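Local coordinates for protein trans-4-hydroxy-L-proline dehydratase (PDB 6VXC) that dehydrates trans-4-hydroxy-L-proline to (S)-1-pyrroline-5-carboxylate as a glycyl radical enzyme, in the anaerobic breakdown of hydroxyproline, at residues Lys462-Pro474 against Ala563-Thr577. Sequence-based numbering, arbitrary orientation.
Sequences KEAYVLTGYMNIP and ARYNTRYIQGVGIGT
A sharp bend at chi2 (95°) folds the Q571 side chain back between L467 and Y470, so that its amide lies against the neighbouring strand. There OE1 accepts a hydrogen bond from G469 N at 3.0 Å, while NE2 sits over the centre of the Y470 ring, 3.5 Å above its plane. L467 flanks the same amide, its CB 3.4 Å from Q571 OE1. T468, with OG1 placed between its backbone N and carbonyl carbon (chi1 66°), turns the hydroxyl onto Y569 O, 2.9 Å away; T468 N binds that oxygen too, giving the buried carbonyl two donors. These side-chain bonds bridge a beta bulge, where the register between the parallel strands 463-472 and 565-573 slips by one residue. Strand 657-661 runs parallel alongside 565-573, as in the alpha/beta barrel of glycyl radical enzymes, and the bulged part lies beside the active site: L467 packs near E456, the probable proton acceptor, and Y470 near C454, the probable radical cysteine. Before the bulge, the extended E463 crosses T567 at about a right angle; T567 OG1 donates to E463 OE2 over 2.8 Å, on the anti side of the carboxylate. OE2 is also salt-bridged to K441, and OE1 takes the backbone N of C459. A water links the same OE2 to Y569 OH. On the other face, V466 CG1 lies 3.7 Å above the plane of the R568 guanidinium, offset toward its rim.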
ATOM      1  N   LYS A 462      -0.089  -7.022 -15.102  1.00 12.40           N
ATOM      2  CA  LYS A 462       1.001  -7.234 -16.048  1.00 13.00           C
ATOM      3  C   LYS A 462       2.356  -6.775 -15.504  1.00 13.86           C
ATOM      4  O   LYS A 462       3.334  -6.745 -16.262  1.00 11.59           O
ATOM      5  CB  LYS A 462       0.726  -6.506 -17.359  1.00 11.71           C
ATOM      6  CG  LYS A 462      -0.537  -6.906 -18.103  1.00 12.79           C
ATOM      7  CD  LYS A 462      -0.777  -5.950 -19.263  1.00 14.07           C
ATOM      8  CE  LYS A 462      -1.748  -6.518 -20.304  1.00 16.64           C
ATOM      9  NZ  LYS A 462      -2.919  -7.143 -19.673  1.00 19.33           N
ATOM     10  N   GLU A 463       2.446  -6.411 -14.228  1.00 12.99           N
ATOM     11  CA  GLU A 463       3.641  -5.764 -13.712  1.00 12.43           C
ATOM     12  C   GLU A 463       3.919  -6.246 -12.302  1.00 12.75           C
ATOM     13  O   GLU A 463       3.001  -6.419 -11.498  1.00 14.54           O
ATOM     14  CB  GLU A 463       3.493  -4.218 -13.727  1.00 11.18           C
ATOM     15  CG  GLU A 463       4.719  -3.485 -13.212  1.00 12.16           C
ATOM     16  CD  GLU A 463       4.639  -1.969 -13.372  1.00 13.35           C
ATOM     17  OE1 GLU A 463       3.534  -1.442 -13.655  1.00 13.33           O
ATOM     18  OE2 GLU A 463       5.688  -1.303 -13.215  1.00 15.36           O
ATOM     19  N   ALA A 464       5.191  -6.469 -12.014  1.00 13.33           N
ATOM     20  CA  ALA A 464       5.687  -6.492 -10.649  1.00 12.91           C
ATOM     21  C   ALA A 464       6.306  -5.127 -10.386  1.00 12.00           C
ATOM     22  O   ALA A 464       7.324  -4.770 -10.988  1.00 14.26           O
ATOM     23  CB  ALA A 464       6.697  -7.617 -10.449  1.00 15.53           C
ATOM     24  N   TYR A 465       5.682  -4.351  -9.511  1.00 11.40           N
ATOM     25  CA  TYR A 465       6.183  -3.021  -9.159  1.00 11.18           C
ATOM     26  C   TYR A 465       6.309  -3.013  -7.644  1.00 14.54           C
ATOM     27  O   TYR A 465       5.325  -2.830  -6.927  1.00 16.89           O
ATOM     28  CB  TYR A 465       5.295  -1.883  -9.706  1.00 12.83           C
ATOM     29  CG  TYR A 465       3.791  -1.906  -9.423  1.00 14.15           C
ATOM     30  CD1 TYR A 465       2.973  -2.881  -9.981  1.00 13.08           C
ATOM     31  CD2 TYR A 465       3.180  -0.884  -8.686  1.00 13.78           C
ATOM     32  CE1 TYR A 465       1.586  -2.887  -9.752  1.00 14.21           C
ATOM     33  CE2 TYR A 465       1.813  -0.875  -8.462  1.00 13.31           C
ATOM     34  CZ  TYR A 465       1.017  -1.876  -8.996  1.00 17.87           C
ATOM     35  OH  TYR A 465      -0.347  -1.859  -8.760  1.00 16.79           O
ATOM     36  N   VAL A 466       7.546  -3.253  -7.176  1.00 15.49           N
ATOM     37  CA  VAL A 466       7.838  -3.586  -5.787  1.00 12.86           C
ATOM     38  C   VAL A 466       8.382  -2.346  -5.076  1.00  9.84           C
ATOM     39  O   VAL A 466       9.341  -1.721  -5.537  1.00 10.54           O
ATOM     40  CB  VAL A 466       8.832  -4.759  -5.700  1.00 11.35           C
ATOM     41  CG1 VAL A 466       9.200  -5.051  -4.249  1.00  8.78           C
ATOM     42  CG2 VAL A 466       8.265  -6.020  -6.383  1.00 12.95           C
ATOM     43  N   LEU A 467       7.767  -2.000  -3.951  1.00 12.94           N
ATOM     44  CA  LEU A 467       8.301  -0.981  -3.055  1.00 12.08           C
ATOM     45  C   LEU A 467       9.318  -1.647  -2.136  1.00 10.80           C
ATOM     46  O   LEU A 467       9.052  -2.731  -1.606  1.00 12.96           O
ATOM     47  CB  LEU A 467       7.180  -0.354  -2.227  1.00 11.62           C
ATOM     48  CG  LEU A 467       6.437   0.855  -2.819  1.00 12.67           C
ATOM     49  CD1 LEU A 467       5.964   0.568  -4.221  1.00 13.57           C
ATOM     50  CD2 LEU A 467       5.263   1.247  -1.941  1.00 14.71           C
ATOM     51  N   THR A 468      10.491  -1.026  -1.955  1.00 10.93           N
ATOM     52  CA  THR A 468      11.524  -1.654  -1.131  1.00 11.65           C
ATOM     53  C   THR A 468      11.739  -0.983   0.224  1.00 11.58           C
ATOM     54  O   THR A 468      12.401  -1.579   1.080  1.00 14.74           O
ATOM     55  CB  THR A 468      12.877  -1.730  -1.880  1.00 12.15           C
ATOM     56  OG1 THR A 468      13.393  -0.419  -2.113  1.00  9.92           O
ATOM     57  CG2 THR A 468      12.755  -2.475  -3.223  1.00  9.20           C
ATOM     58  N   GLY A 469      11.213   0.215   0.441  1.00  9.31           N
ATOM     59  CA  GLY A 469      11.316   0.891   1.719  1.00 10.18           C
ATOM     60  C   GLY A 469      11.390   2.398   1.546  1.00 11.20           C
ATOM     61  O   GLY A 469      11.725   2.913   0.486  1.00 11.29           O
ATOM     62  N   TYR A 470      11.090   3.115   2.638  1.00 11.04           N
ATOM     63  CA  TYR A 470      11.137   4.579   2.680  1.00  9.55           C
ATOM     64  C   TYR A 470      12.574   5.068   2.892  1.00 10.66           C
ATOM     65  O   TYR A 470      13.387   4.398   3.524  1.00 11.84           O
ATOM     66  CB  TYR A 470      10.244   5.117   3.809  1.00 11.32           C
ATOM     67  CG  TYR A 470       8.821   4.644   3.693  1.00 13.23           C
ATOM     68  CD1 TYR A 470       7.929   5.267   2.832  1.00 13.03           C
ATOM     69  CD2 TYR A 470       8.389   3.542   4.403  1.00 12.34           C
ATOM     70  CE1 TYR A 470       6.617   4.800   2.701  1.00 12.20           C
ATOM     71  CE2 TYR A 470       7.094   3.061   4.280  1.00 12.33           C
ATOM     72  CZ  TYR A 470       6.206   3.696   3.430  1.00 12.31           C
ATOM     73  OH  TYR A 470       4.922   3.218   3.309  1.00 12.01           O
ATOM     74  N   MET A 471      12.872   6.251   2.354  1.00 10.90           N
ATOM     75  CA  MET A 471      14.188   6.872   2.447  1.00 10.61           C
ATOM     76  C   MET A 471      14.038   8.204   3.171  1.00 13.20           C
ATOM     77  O   MET A 471      13.263   9.062   2.739  1.00 11.76           O
ATOM     78  CB  MET A 471      14.792   7.079   1.055  1.00 10.95           C
ATOM     79  CG  MET A 471      16.231   7.615   1.046  1.00 21.62           C
ATOM     80  SD  MET A 471      17.422   6.521   1.813  1.00 70.11           S
ATOM     81  CE  MET A 471      17.205   5.013   0.868  1.00 19.95           C
ATOM     82  N   ASN A 472      14.813   8.391   4.239  1.00 10.37           N
ATOM     83  CA  ASN A 472      14.688   9.534   5.144  1.00 12.47           C
ATOM     84  C   ASN A 472      15.513  10.690   4.567  1.00 14.25           C
ATOM     85  O   ASN A 472      16.649  10.941   4.957  1.00 12.39           O
ATOM     86  CB  ASN A 472      15.152   9.128   6.551  1.00 10.69           C
ATOM     87  CG  ASN A 472      14.787  10.151   7.636  1.00 12.10           C
ATOM     88  OD1 ASN A 472      14.478  11.316   7.345  1.00 13.71           O
ATOM     89  ND2 ASN A 472      14.864   9.722   8.903  1.00 11.53           N
ATOM     90  N   ILE A 473      14.937  11.396   3.583  1.00 13.61           N
ATOM     91  CA  ILE A 473      15.696  12.449   2.902  1.00 11.69           C
ATOM     92  C   ILE A 473      16.123  13.545   3.867  1.00 12.31           C
ATOM     93  O   ILE A 473      17.271  13.999   3.785  1.00 12.14           O
ATOM     94  CB  ILE A 473      14.913  12.975   1.693  1.00 11.37           C
ATOM     95  CG1 ILE A 473      14.573  11.813   0.767  1.00 12.45           C
ATOM     96  CG2 ILE A 473      15.720  14.013   0.954  1.00  8.49           C
ATOM     97  CD1 ILE A 473      13.658  12.205  -0.345  1.00 12.45           C
ATOM     98  N   PRO A 474      15.273  14.028   4.775  1.00 14.26           N
ATOM     99  CA  PRO A 474      15.729  15.052   5.732  1.00 12.73           C
ATOM    100  C   PRO A 474      16.912  14.600   6.583  1.00 10.94           C
ATOM    101  O   PRO A 474      17.808  15.400   6.862  1.00 12.14           O
ATOM    102  CB  PRO A 474      14.473  15.310   6.583  1.00 15.65           C
ATOM    103  CG  PRO A 474      13.309  14.938   5.673  1.00 14.81           C
ATOM    104  CD  PRO A 474      13.829  13.749   4.895  1.00 11.16           C
ATOM    105  N   ALA A 563       6.556 -11.235 -14.832  1.00 11.57           N
ATOM    106  CA  ALA A 563       5.646 -10.180 -15.261  1.00 12.71           C
ATOM    107  C   ALA A 563       6.154  -9.507 -16.534  1.00 12.64           C
ATOM    108  O   ALA A 563       7.361  -9.435 -16.786  1.00 13.23           O
ATOM    109  CB  ALA A 563       5.496  -9.134 -14.159  1.00  9.28           C
ATOM    110  N   ARG A 564       5.216  -8.990 -17.338  1.00 12.95           N
ATOM    111  CA  ARG A 564       5.615  -8.272 -18.548  1.00 12.79           C
ATOM    112  C   ARG A 564       6.495  -7.073 -18.211  1.00 10.66           C
ATOM    113  O   ARG A 564       7.439  -6.765 -18.939  1.00 10.62           O
ATOM    114  CB  ARG A 564       4.390  -7.812 -19.346  1.00 13.13           C
ATOM    115  CG  ARG A 564       4.728  -7.054 -20.637  1.00 10.20           C
ATOM    116  CD  ARG A 564       3.459  -6.796 -21.474  1.00 13.13           C
ATOM    117  NE  ARG A 564       2.775  -8.045 -21.791  1.00 12.95           N
ATOM    118  CZ  ARG A 564       1.583  -8.152 -22.381  1.00 14.05           C
ATOM    119  NH1 ARG A 564       0.895  -7.068 -22.736  1.00 12.09           N
ATOM    120  NH2 ARG A 564       1.074  -9.360 -22.607  1.00 12.78           N
ATOM    121  N   TYR A 565       6.172  -6.366 -17.141  1.00 11.65           N
ATOM    122  CA  TYR A 565       6.923  -5.199 -16.716  1.00 10.78           C
ATOM    123  C   TYR A 565       7.447  -5.415 -15.305  1.00  9.36           C
ATOM    124  O   TYR A 565       6.765  -6.000 -14.464  1.00 11.66           O
ATOM    125  CB  TYR A 565       6.055  -3.932 -16.765  1.00  9.69           C
ATOM    126  CG  TYR A 565       5.392  -3.679 -18.110  1.00 11.57           C
ATOM    127  CD1 TYR A 565       6.111  -3.132 -19.178  1.00  9.63           C
ATOM    128  CD2 TYR A 565       4.052  -3.963 -18.300  1.00  9.18           C
ATOM    129  CE1 TYR A 565       5.512  -2.886 -20.385  1.00 10.05           C
ATOM    130  CE2 TYR A 565       3.433  -3.735 -19.516  1.00 10.11           C
ATOM    131  CZ  TYR A 565       4.164  -3.191 -20.557  1.00 10.86           C
ATOM    132  OH  TYR A 565       3.558  -2.942 -21.760  1.00 13.09           O
ATOM    133  N   ASN A 566       8.648  -4.909 -15.046  1.00 12.36           N
ATOM    134  CA  ASN A 566       9.287  -5.079 -13.750  1.00 11.71           C
ATOM    135  C   ASN A 566       9.948  -3.776 -13.342  1.00 11.01           C
ATOM    136  O   ASN A 566      10.804  -3.244 -14.054  1.00 15.50           O
ATOM    137  CB  ASN A 566      10.292  -6.238 -13.772  1.00 10.95           C
ATOM    138  CG  ASN A 566       9.604  -7.577 -13.920  1.00 12.37           C
ATOM    139  OD1 ASN A 566       9.188  -8.184 -12.937  1.00 13.34           O
ATOM    140  ND2 ASN A 566       9.438  -8.024 -15.157  1.00 11.67           N
ATOM    141  N   THR A 567       9.489  -3.239 -12.226  1.00 14.79           N
ATOM    142  CA  THR A 567      10.044  -2.034 -11.641  1.00 13.26           C
ATOM    143  C   THR A 567      10.174  -2.234 -10.139  1.00 10.75           C
ATOM    144  O   THR A 567       9.485  -3.059  -9.543  1.00 12.46           O
ATOM    145  CB  THR A 567       9.165  -0.798 -11.937  1.00 13.67           C
ATOM    146  OG1 THR A 567       7.841  -1.056 -11.475  1.00 15.84           O
ATOM    147  CG2 THR A 567       9.113  -0.495 -13.427  1.00 16.01           C
ATOM    148  N   ARG A 568      11.070  -1.455  -9.536  1.00 12.22           N
ATOM    149  CA  ARG A 568      11.273  -1.398  -8.098  1.00 10.54           C
ATOM    150  C   ARG A 568      11.375   0.064  -7.688  1.00 10.76           C
ATOM    151  O   ARG A 568      11.910   0.888  -8.434  1.00 10.91           O
ATOM    152  CB  ARG A 568      12.553  -2.141  -7.667  1.00 11.55           C
ATOM    153  CG  ARG A 568      12.302  -3.566  -7.183  1.00 16.05           C
ATOM    154  CD  ARG A 568      13.575  -4.368  -6.927  1.00 12.29           C
ATOM    155  NE  ARG A 568      13.437  -5.187  -5.728  1.00 12.26           N
ATOM    156  CZ  ARG A 568      12.630  -6.241  -5.637  1.00 10.99           C
ATOM    157  NH1 ARG A 568      11.877  -6.595  -6.668  1.00 12.97           N
ATOM    158  NH2 ARG A 568      12.575  -6.937  -4.517  1.00 10.98           N
ATOM    159  N   TYR A 569      10.885   0.371  -6.488  1.00  9.69           N
ATOM    160  CA  TYR A 569      10.788   1.737  -6.010  1.00 10.14           C
ATOM    161  C   TYR A 569      11.476   1.890  -4.657  1.00 10.36           C
ATOM    162  O   TYR A 569      11.493   0.973  -3.835  1.00 12.41           O
ATOM    163  CB  TYR A 569       9.305   2.180  -5.897  1.00  9.79           C
ATOM    164  CG  TYR A 569       8.625   2.359  -7.239  1.00 11.75           C
ATOM    165  CD1 TYR A 569       8.064   1.281  -7.926  1.00 12.47           C
ATOM    166  CD2 TYR A 569       8.592   3.606  -7.853  1.00 10.39           C
ATOM    167  CE1 TYR A 569       7.453   1.457  -9.169  1.00 12.74           C
ATOM    168  CE2 TYR A 569       7.995   3.781  -9.075  1.00 10.31           C
ATOM    169  CZ  TYR A 569       7.432   2.713  -9.729  1.00 11.71           C
ATOM    170  OH  TYR A 569       6.846   2.913 -10.953  1.00 13.91           O
ATOM    171  N   ILE A 570      12.038   3.071  -4.439  1.00 11.14           N
ATOM    172  CA  ILE A 570      12.398   3.565  -3.113  1.00 10.63           C
ATOM    173  C   ILE A 570      11.542   4.800  -2.853  1.00 10.01           C
ATOM    174  O   ILE A 570      11.464   5.688  -3.703  1.00 13.32           O
ATOM    175  CB  ILE A 570      13.903   3.877  -3.002  1.00  8.82           C
ATOM    176  CG1 ILE A 570      14.747   2.622  -3.285  1.00  8.00           C
ATOM    177  CG2 ILE A 570      14.240   4.456  -1.622  1.00 11.26           C
ATOM    178  CD1 ILE A 570      16.215   2.902  -3.346  1.00  9.49           C
ATOM    179  N   GLN A 571      10.850   4.820  -1.720  1.00 12.09           N
ATOM    180  CA  GLN A 571       9.850   5.842  -1.438  1.00 10.22           C
ATOM    181  C   GLN A 571      10.471   7.050  -0.732  1.00 11.49           C
ATOM    182  O   GLN A 571      10.922   6.946   0.410  1.00 11.64           O
ATOM    183  CB  GLN A 571       8.715   5.242  -0.609  1.00 11.12           C
ATOM    184  CG  GLN A 571       8.074   3.930  -1.150  1.00 11.26           C
ATOM    185  CD  GLN A 571       8.623   2.631  -0.573  1.00 10.57           C
ATOM    186  OE1 GLN A 571       9.426   1.950  -1.208  1.00 12.93           O
ATOM    187  NE2 GLN A 571       8.217   2.301   0.639  1.00 11.10           N
ATOM    188  N   GLY A 572      10.440   8.208  -1.389  1.00 11.00           N
ATOM    189  CA  GLY A 572      11.046   9.406  -0.809  1.00 14.22           C
ATOM    190  C   GLY A 572      10.127  10.052   0.217  1.00 12.94           C
ATOM    191  O   GLY A 572       8.958  10.321  -0.063  1.00 12.55           O
ATOM    192  N   VAL A 573      10.655  10.303   1.414  1.00 12.82           N
ATOM    193  CA  VAL A 573       9.876  10.897   2.490  1.00 12.52           C
ATOM    194  C   VAL A 573      10.494  12.236   2.868  1.00 13.96           C
ATOM    195  O   VAL A 573      11.719  12.355   3.003  1.00 11.21           O
ATOM    196  CB  VAL A 573       9.791   9.983   3.730  1.00 10.07           C
ATOM    197  CG1 VAL A 573       9.002  10.670   4.846  1.00  9.10           C
ATOM    198  CG2 VAL A 573       9.144   8.671   3.381  1.00 12.02           C
ATOM    199  N   GLY A 574       9.633  13.234   3.055  1.00 11.71           N
ATOM    200  CA  GLY A 574      10.034  14.479   3.670  1.00 10.53           C
ATOM    201  C   GLY A 574      10.473  15.584   2.745  1.00 11.74           C
ATOM    202  O   GLY A 574      11.241  16.448   3.171  1.00 10.48           O
ATOM    203  N   ILE A 575       9.981  15.615   1.505  1.00 11.06           N
ATOM    204  CA  ILE A 575      10.442  16.623   0.557  1.00 10.29           C
ATOM    205  C   ILE A 575      10.151  18.041   1.076  1.00 10.29           C
ATOM    206  O   ILE A 575      10.944  18.954   0.870  1.00 12.16           O
ATOM    207  CB  ILE A 575       9.847  16.337  -0.842  1.00 11.29           C
ATOM    208  CG1 ILE A 575      10.407  17.285  -1.911  1.00 10.72           C
ATOM    209  CG2 ILE A 575       8.304  16.323  -0.817  1.00 12.51           C
ATOM    210  CD1 ILE A 575      11.923  17.159  -2.127  1.00 12.79           C
ATOM    211  N   GLY A 576       9.021  18.247   1.759  1.00 11.72           N
ATOM    212  CA  GLY A 576       8.737  19.568   2.307  1.00 10.19           C
ATOM    213  C   GLY A 576       9.729  19.981   3.382  1.00 11.95           C
ATOM    214  O   GLY A 576      10.258  21.101   3.376  1.00 10.87           O
ATOM    215  N   THR A 577       9.978  19.088   4.333  1.00 13.37           N
ATOM    216  CA  THR A 577      10.924  19.381   5.403  1.00 10.89           C
ATOM    217  C   THR A 577      12.295  19.730   4.827  1.00 12.11           C
ATOM    218  O   THR A 577      12.868  20.775   5.150  1.00 10.85           O
ATOM    219  CB  THR A 577      11.023  18.176   6.348  1.00 11.53           C
ATOM    220  OG1 THR A 577       9.761  17.952   6.977  1.00 15.54           O
ATOM    221  CG2 THR A 577      12.094  18.391   7.430  1.00 15.46           C
TER
HETATM  222  O   HOH W   1       5.198   1.062 -11.886  1.00 10.29           O